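Local structure of fervidolysin (Fervidobacterium pennivorans, 1R6V) at residues A[14-20]-A[461-465]; A[78-82]-A[521-525]; A[578-582]-A[660-664]. The protein degrades keratin into peptides as a subtilisin-like serine protease, allowing the bacterium to grow on native feathers. The protein carries 1 engineered substitution. All coordinates share one frame; numbering follows the deposited sequence.

Interaction 1: residues A[14-20]-A[461-465]; sequences SQGYHIL and FGVPT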
loop_
_atom_site.group_PDB
_atom_site.type_symbol
_atom_site.label_atom_id
_atom_site.label_comp_id
_atom_site.label_asym_id
_atom_site.label_seq_id
_atom_site.Cartn_x
_atom_site.Cartn_y
_atom_site.Cartn_z
ATOM N N SER A 14 -5.058 -2.746 31.322
ATOM C CA SER A 14 -4.284 -2.378 30.137
ATOM C C SER A 14 -5.196 -1.748 29.099
ATOM O O SER A 14 -6.330 -2.189 28.904
ATOM C CB SER A 14 -3.601 -3.601 29.521
ATOM O OG SER A 14 -2.890 -3.237 28.341
ATOM N N GLN A 15 -4.681 -0.718 28.436
ATOM C CA GLN A 15 -5.417 0.021 27.422
ATOM C C GLN A 15 -4.953 -0.292 26.001
ATOM O O GLN A 15 -5.322 0.412 25.062
ATOM C CB GLN A 15 -5.265 1.525 27.670
ATOM C CG GLN A 15 -5.897 2.035 28.963
ATOM C CD GLN A 15 -7.378 1.715 29.049
ATOM O OE1 GLN A 15 -7.780 0.748 29.695
ATOM N NE2 GLN A 15 -8.194 2.519 28.383
ATOM N N GLY A 16 -4.141 -1.332 25.845
ATOM C CA GLY A 16 -3.650 -1.692 24.522
ATOM C C GLY A 16 -2.540 -0.771 24.036
ATOM O O GLY A 16 -1.814 -0.188 24.846
ATOM N N TYR A 17 -2.396 -0.633 22.720
ATOM C CA TYR A 17 -1.355 0.231 22.171
ATOM C C TYR A 17 -1.905 1.508 21.543
ATOM O O TYR A 17 -3.105 1.626 21.303
ATOM C CB TYR A 17 -0.496 -0.541 21.159
ATOM C CG TYR A 17 0.196 -1.716 21.812
ATOM C CD1 TYR A 17 -0.375 -2.993 21.788
ATOM C CD2 TYR A 17 1.357 -1.529 22.563
ATOM C CE1 TYR A 17 0.192 -4.046 22.511
ATOM C CE2 TYR A 17 1.928 -2.575 23.290
ATOM C CZ TYR A 17 1.339 -3.825 23.263
ATOM O OH TYR A 17 1.867 -4.845 24.020
ATOM N N HIS A 18 -0.995 2.447 21.298
ATOM C CA HIS A 18 -1.275 3.766 20.727
ATOM C C HIS A 18 -1.995 3.696 19.378
ATOM O O HIS A 18 -1.961 2.677 18.688
ATOM C CB HIS A 18 0.048 4.520 20.562
ATOM C CG HIS A 18 -0.098 6.000 20.380
ATOM N ND1 HIS A 18 0.791 6.748 19.633
ATOM C CD2 HIS A 18 -0.994 6.881 20.887
ATOM C CE1 HIS A 18 0.447 8.023 19.686
ATOM N NE2 HIS A 18 -0.632 8.130 20.440
ATOM N N ILE A 19 -2.649 4.799 19.019
ATOM C CA ILE A 19 -3.360 4.875 17.761
ATOM C C ILE A 19 -2.327 4.754 16.632
ATOM O O ILE A 19 -1.194 5.223 16.758
ATOM C CB ILE A 19 -4.142 6.208 17.685
ATOM C CG1 ILE A 19 -4.872 6.334 16.344
ATOM C CG2 ILE A 19 -3.203 7.357 17.900
ATOM C CD1 ILE A 19 -4.032 6.914 15.247
ATOM N N LEU A 20 -2.721 4.115 15.534
ATOM C CA LEU A 20 -1.826 3.906 14.406
ATOM C C LEU A 20 -1.787 5.125 13.487
ATOM O O LEU A 20 -2.768 5.429 12.804
ATOM C CB LEU A 20 -2.289 2.677 13.620
ATOM C CG LEU A 20 -1.267 1.934 12.748
ATOM C CD1 LEU A 20 -1.942 0.695 12.141
ATOM C CD2 LEU A 20 -0.745 2.836 11.660
ATOM N N PHE A 461 -3.628 -8.363 23.152
ATOM C CA PHE A 461 -3.701 -7.216 22.261
ATOM C C PHE A 461 -2.841 -7.372 21.018
ATOM O O PHE A 461 -1.716 -7.852 21.090
ATOM C CB PHE A 461 -3.260 -5.944 22.994
ATOM C CG PHE A 461 -4.220 -5.486 24.056
ATOM C CD1 PHE A 461 -4.074 -5.901 25.376
ATOM C CD2 PHE A 461 -5.273 -4.637 23.730
ATOM C CE1 PHE A 461 -4.966 -5.472 26.357
ATOM C CE2 PHE A 461 -6.171 -4.204 24.705
ATOM C CZ PHE A 461 -6.016 -4.622 26.021
ATOM N N GLY A 462 -3.376 -6.962 19.870
ATOM C CA GLY A 462 -2.590 -7.035 18.654
ATOM C C GLY A 462 -1.557 -5.913 18.649
ATOM O O GLY A 462 -1.812 -4.822 19.172
ATOM N N VAL A 463 -0.399 -6.159 18.047
ATOM C CA VAL A 463 0.668 -5.160 17.986
ATOM C C VAL A 463 0.672 -4.536 16.593
ATOM O O VAL A 463 0.903 -5.212 15.587
ATOM C CB VAL A 463 2.064 -5.792 18.248
ATOM C CG1 VAL A 463 3.111 -4.709 18.367
ATOM C CG2 VAL A 463 2.027 -6.652 19.497
ATOM N N PRO A 464 0.415 -3.227 16.515
ATOM C CA PRO A 464 0.388 -2.529 15.230
ATOM C C PRO A 464 1.735 -2.070 14.681
ATOM O O PRO A 464 2.675 -1.803 15.430
ATOM C CB PRO A 464 -0.551 -1.356 15.506
ATOM C CG PRO A 464 -0.246 -1.023 16.927
ATOM C CD PRO A 464 -0.091 -2.369 17.605
ATOM N N THR A 465 1.789 -1.974 13.355
ATOM C CA THR A 465 2.964 -1.532 12.604
ATOM C C THR A 465 4.180 -2.446 12.696
ATOM O O THR A 465 5.322 -1.994 12.591
ATOM C CB THR A 465 3.392 -0.076 12.971
ATOM O OG1 THR A 465 4.074 -0.058 14.231
ATOM C CG2 THR A 465 2.167 0.831 13.048
#
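G16 lies against one face of the F461 ring, its CA 3.7 Å from the ring centroid and 22° off the normal, which makes this a CH-pi contact. The closest ring carbon to G16 CA is CD2, at 3.5 Å, so the CA sits toward the rim of the face. A side chain on residue 16 would have little room, since its CB would fall tightly against this same carbon, and the positive phi of G16 also suits a residue without one. S14 approaches the same ring obliquely, with OG 3.6 Å from F461 CE1. That hydroxyl also takes a weak hydrogen bond from G16 N.

Both segments are irregular and run in roughly the same direction, 24° apart end to end. They join the propeptide, in the loop before its first strand 33-38, to the loop between strands 446-455 and 466-471 of the Ig-like beta-sandwich domain.

The remaining contacts are mostly apolar, and no hydrogen bond passes between the two segments. Y17 has CG anti to its carbonyl carbon (chi1 -61°), which turns the ring toward 461-464: Y17 CE1 comes 4.0 Å from F461 CB, while Y17 CB rests 4.0 Å from P464 CD. Farther along, L20 slides past P464 and T465 in the opposite direction, its CG 3.6 Å from T465 CG2. Among the polar groups, G462 O approaches the Y17 ring obliquely, 3.5 Å from Y17 CD1. The phenol hydroxyl reaches beyond both segments to a hydrogen bond with I668 O, and the ring also meets F669, so Y17 touches the second sandwich domain as well. T465 OG1 is hydrogen-bonded to D506 N.

Interaction 2: residues A[78-82]-A[521-525]; sequences YDKIK and PGGYA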
loop_
_atom_site.group_PDB
_atom_site.type_symbol
_atom_site.label_atom_id
_atom_site.label_comp_id
_atom_site.label_asym_id
_atom_site.label_seq_id
_atom_site.Cartn_x
_atom_site.Cartn_y
_atom_site.Cartn_z
ATOM N N TYR A 78 -2.123 15.525 13.754
ATOM C CA TYR A 78 -1.683 14.404 14.577
ATOM C C TYR A 78 -1.563 14.878 16.040
ATOM O O TYR A 78 -1.958 14.171 16.960
ATOM C CB TYR A 78 -0.314 13.902 14.119
ATOM C CG TYR A 78 -0.301 12.962 12.936
ATOM C CD1 TYR A 78 -1.382 12.881 12.051
ATOM C CD2 TYR A 78 0.810 12.162 12.697
ATOM C CE1 TYR A 78 -1.347 12.004 10.945
ATOM C CE2 TYR A 78 0.860 11.291 11.602
ATOM C CZ TYR A 78 -0.219 11.212 10.732
ATOM O OH TYR A 78 -0.168 10.321 9.660
ATOM N N ASP A 79 -1.015 16.070 16.250
ATOM C CA ASP A 79 -0.867 16.568 17.616
ATOM C C ASP A 79 -2.208 16.716 18.318
ATOM O O ASP A 79 -2.303 16.505 19.525
ATOM C CB ASP A 79 -0.130 17.912 17.642
ATOM C CG ASP A 79 1.343 17.782 17.284
ATOM O OD1 ASP A 79 1.952 16.724 17.570
ATOM O OD2 ASP A 79 1.902 18.748 16.730
ATOM N N LYS A 80 -3.246 17.083 17.568
ATOM C CA LYS A 80 -4.583 17.245 18.139
ATOM C C LYS A 80 -5.291 15.918 18.396
ATOM O O LYS A 80 -6.235 15.853 19.178
ATOM C CB LYS A 80 -5.469 18.064 17.197
ATOM C CG LYS A 80 -5.140 19.543 17.128
ATOM C CD LYS A 80 -5.748 20.275 18.304
ATOM C CE LYS A 80 -5.627 21.775 18.124
ATOM N NZ LYS A 80 -6.501 22.513 19.081
ATOM N N ILE A 81 -4.829 14.867 17.726
ATOM C CA ILE A 81 -5.438 13.550 17.811
ATOM C C ILE A 81 -4.748 12.563 18.748
ATOM O O ILE A 81 -5.411 11.779 19.423
ATOM C CB ILE A 81 -5.467 12.885 16.400
ATOM C CG1 ILE A 81 -6.253 13.757 15.410
ATOM C CG2 ILE A 81 -6.092 11.487 16.491
ATOM C CD1 ILE A 81 -6.109 13.308 13.943
ATOM N N LYS A 82 -3.421 12.633 18.783
ATOM C CA LYS A 82 -2.602 11.701 19.554
ATOM C C LYS A 82 -2.913 11.510 21.019
ATOM O O LYS A 82 -2.612 10.454 21.581
ATOM C CB LYS A 82 -1.125 12.052 19.398
ATOM C CG LYS A 82 -0.643 13.222 20.230
ATOM C CD LYS A 82 0.717 13.685 19.742
ATOM C CE LYS A 82 1.218 14.854 20.574
ATOM N NZ LYS A 82 2.410 15.516 19.982
ATOM N N PRO A 521 10.735 13.074 20.313
ATOM C CA PRO A 521 9.688 12.365 19.569
ATOM C C PRO A 521 8.381 13.147 19.596
ATOM O O PRO A 521 8.090 13.841 20.566
ATOM C CB PRO A 521 9.588 11.033 20.307
ATOM C CG PRO A 521 9.900 11.415 21.714
ATOM C CD PRO A 521 11.083 12.344 21.546
ATOM N N GLY A 522 7.603 13.045 18.524
ATOM C CA GLY A 522 6.341 13.756 18.468
ATOM C C GLY A 522 5.267 12.961 19.176
ATOM O O GLY A 522 4.234 13.501 19.580
ATOM N N GLY A 523 5.526 11.670 19.350
ATOM C CA GLY A 523 4.556 10.797 19.986
ATOM C C GLY A 523 3.583 10.273 18.934
ATOM O O GLY A 523 2.399 10.075 19.207
ATOM N N TYR A 524 4.081 10.037 17.724
ATOM C CA TYR A 524 3.218 9.548 16.637
ATOM C C TYR A 524 3.354 8.046 16.379
ATOM O O TYR A 524 2.379 7.371 16.032
ATOM C CB TYR A 524 3.531 10.291 15.343
ATOM C CG TYR A 524 3.593 11.792 15.495
ATOM C CD1 TYR A 524 2.573 12.491 16.135
ATOM C CD2 TYR A 524 4.685 12.506 15.014
ATOM C CE1 TYR A 524 2.648 13.878 16.297
ATOM C CE2 TYR A 524 4.772 13.884 15.165
ATOM C CZ TYR A 524 3.754 14.564 15.808
ATOM O OH TYR A 524 3.855 15.931 15.964
ATOM N N ALA A 525 4.567 7.532 16.525
ATOM C CA ALA A 525 4.824 6.112 16.305
ATOM C C ALA A 525 4.288 5.278 17.459
ATOM O O ALA A 525 3.985 5.795 18.526
ATOM C CB ALA A 525 6.321 5.869 16.131
#
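The ring of Y78 turns its edge to a face of Y524 in a T-shaped pair, the centroids 5.6 Å apart and the planes at 67°. Y78 CB adds an apolar contact of 3.7 Å to Y524 CE1. The Y524 side chain crosses D79 obliquely: OH donates to D79 OD1 at 2.6 Å, on the syn side but 30° out of the carboxylate plane, with OD1 lying in plane at the ring's edge. K82 reaches the same oxygen from above the opposite face of the carboxylate, NZ forming a 2.7 Å salt bridge with OD1, so two donors grip one acceptor.

K82 CG stands between its backbone N and carbonyl carbon (chi1 78°), and the chain then runs extended toward the loop, where NZ donates to G522 O at 2.7 Å, in the carbonyl plane. Replacing K82 with an alanine would probably leave G522 O without this donor and D79 without its salt-bridge partner. K75 NZ is a further partner of Y524 OH, and D509 bonds the backbone N of G522 and Y524, and weakly that of G523. Here propeptide segment 78-82, on and beside helix 74-81, docks on a loop of the Ig-like domain, a propeptide-to-sandwich interface.

Interaction 3: residues A[578-582]-A[660-664]; sequences DPLLR and QPIYV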
loop_
_atom_site.group_PDB
_atom_site.type_symbol
_atom_site.label_atom_id
_atom_site.label_comp_id
_atom_site.label_asym_id
_atom_site.label_seq_id
_atom_site.Cartn_x
_atom_site.Cartn_y
_atom_site.Cartn_z
ATOM N N ASP A 578 -0.891 5.425 33.352
ATOM C CA ASP A 578 -1.280 5.479 31.954
ATOM C C ASP A 578 -0.676 6.790 31.434
ATOM O O ASP A 578 -0.712 7.809 32.122
ATOM C CB ASP A 578 -2.808 5.500 31.859
ATOM C CG ASP A 578 -3.302 5.852 30.475
ATOM O OD1 ASP A 578 -3.914 6.933 30.332
ATOM O OD2 ASP A 578 -3.071 5.054 29.537
ATOM N N PRO A 579 -0.093 6.778 30.227
ATOM C CA PRO A 579 0.514 7.990 29.665
ATOM C C PRO A 579 -0.435 9.162 29.489
ATOM O O PRO A 579 -0.003 10.311 29.442
ATOM C CB PRO A 579 1.113 7.515 28.340
ATOM C CG PRO A 579 0.394 6.235 28.043
ATOM C CD PRO A 579 0.183 5.605 29.382
ATOM N N LEU A 580 -1.724 8.854 29.388
ATOM C CA LEU A 580 -2.760 9.871 29.235
ATOM C C LEU A 580 -3.348 10.218 30.593
ATOM O O LEU A 580 -4.304 10.990 30.686
ATOM C CB LEU A 580 -3.880 9.365 28.320
ATOM C CG LEU A 580 -3.630 9.350 26.815
ATOM C CD1 LEU A 580 -2.538 8.370 26.451
ATOM C CD2 LEU A 580 -4.936 8.964 26.118
ATOM N N LEU A 581 -2.777 9.634 31.642
ATOM C CA LEU A 581 -3.218 9.868 33.015
ATOM C C LEU A 581 -4.682 9.509 33.248
ATOM O O LEU A 581 -5.362 10.157 34.044
ATOM C CB LEU A 581 -2.979 11.329 33.410
ATOM C CG LEU A 581 -1.537 11.807 33.240
ATOM C CD1 LEU A 581 -1.403 13.260 33.670
ATOM C CD2 LEU A 581 -0.617 10.914 34.061
ATOM N N ARG A 582 -5.157 8.472 32.563
ATOM C CA ARG A 582 -6.540 8.015 32.710
ATOM C C ARG A 582 -6.677 7.225 34.014
ATOM O O ARG A 582 -7.768 7.105 34.583
ATOM C CB ARG A 582 -6.941 7.131 31.518
ATOM C CG ARG A 582 -7.091 7.882 30.187
ATOM C CD ARG A 582 -7.300 6.929 29.015
ATOM N NE ARG A 582 -6.096 6.160 28.713
ATOM C CZ ARG A 582 -5.968 5.329 27.684
ATOM N NH1 ARG A 582 -6.979 5.146 26.842
ATOM N NH2 ARG A 582 -4.817 4.694 27.485
ATOM N N GLN A 660 -4.857 18.059 27.647
ATOM C CA GLN A 660 -4.844 16.740 27.010
ATOM C C GLN A 660 -3.424 16.187 27.073
ATOM O O GLN A 660 -2.682 16.258 26.095
ATOM C CB GLN A 660 -5.260 16.840 25.536
ATOM C CG GLN A 660 -6.743 17.038 25.279
ATOM C CD GLN A 660 -7.589 15.910 25.835
ATOM O OE1 GLN A 660 -8.057 15.970 26.976
ATOM N NE2 GLN A 660 -7.781 14.867 25.037
ATOM N N PRO A 661 -3.031 15.634 28.228
ATOM C CA PRO A 661 -1.684 15.083 28.386
ATOM C C PRO A 661 -1.419 13.753 27.691
ATOM O O PRO A 661 -2.308 12.926 27.509
ATOM C CB PRO A 661 -1.554 14.943 29.896
ATOM C CG PRO A 661 -2.946 14.506 30.281
ATOM C CD PRO A 661 -3.793 15.510 29.485
ATOM N N ILE A 662 -0.170 13.583 27.286
ATOM C CA ILE A 662 0.299 12.348 26.695
ATOM C C ILE A 662 1.794 12.330 27.005
ATOM O O ILE A 662 2.596 12.915 26.288
ATOM C CB ILE A 662 0.031 12.257 25.152
ATOM C CG1 ILE A 662 0.751 11.040 24.590
ATOM C CG2 ILE A 662 0.487 13.500 24.432
ATOM C CD1 ILE A 662 0.445 9.803 25.315
ATOM N N TYR A 663 2.150 11.688 28.112
ATOM C CA TYR A 663 3.544 11.619 28.513
ATOM C C TYR A 663 4.277 10.531 27.759
ATOM O O TYR A 663 3.669 9.555 27.320
ATOM C CB TYR A 663 3.673 11.345 30.015
ATOM C CG TYR A 663 3.410 12.566 30.870
ATOM C CD1 TYR A 663 2.129 12.854 31.331
ATOM C CD2 TYR A 663 4.442 13.458 31.171
ATOM C CE1 TYR A 663 1.877 14.005 32.070
ATOM C CE2 TYR A 663 4.200 14.614 31.910
ATOM C CZ TYR A 663 2.914 14.876 32.353
ATOM O OH TYR A 663 2.658 16.019 33.070
ATOM N N VAL A 664 5.584 10.728 27.607
ATOM C CA VAL A 664 6.450 9.754 26.952
ATOM C C VAL A 664 6.106 8.406 27.577
ATOM O O VAL A 664 5.893 8.293 28.795
ATOM C CB VAL A 664 7.943 10.117 27.200
ATOM C CG1 VAL A 664 8.835 8.924 26.953
ATOM C CG2 VAL A 664 8.351 11.261 26.260
#
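The Y663 ring meets the turn at its edge, where P579 O and L581 CD1 both lie near the ring plane, L581 CD1 3.7 Å from Y663 CE1. The R582 guanidinium carries L580 CD2 offset on one face and has D578 CG in plane at its edge; the carboxylate is tilted, so R582 NE meets D578 OD1 from above its plane at 2.8 Å while NH2 reaches OD2 at 2.7 Å. R582 N uses the anti lone pair of OD1, and these bonds tie D578, first in the turn, to R582 just after it.

Y663 N donates to P579 O at 2.9 Å, nearly straight at 170°, and I662 CA adds a CA-H...O contact to the same oxygen. L580 CA makes another to P661 O. L580 and I662 run alongside each other in the same direction; with CG1 anti to its backbone N (chi1 171°), I662 sends CD1 to within 3.5 Å of L580 CD1, a tight fit. L581 CD1 also packs on P661 CG. D578 to L581 form a type I beta turn connecting the antiparallel strands 573-577 and 584-589, held against the loop leading into strand 666-669 of the second beta-sandwich domain.

Overall arrangement
From the N terminus, segment 14-20 opens interaction 1, and helix 74-81 of the propeptide then opens interaction 2. The chain passes through the catalytic domain before 461-465 closes the first loop and 521-525 the second, both in the Ig-like domain; the two loops therefore cross, each spanning about 440 residues. Interaction 3 follows in series, a closure of 77 intervening residues within the second sandwich domain. Its centre lies about 12 Å from that of interaction 2 and 15 Å from that of interaction 1. H18 probably hydrogen-bonds K82 O, joining interactions 1 and 2, while Q15 packs on R582 and K82 on I662. Propeptide and both sandwich domains thus meet here.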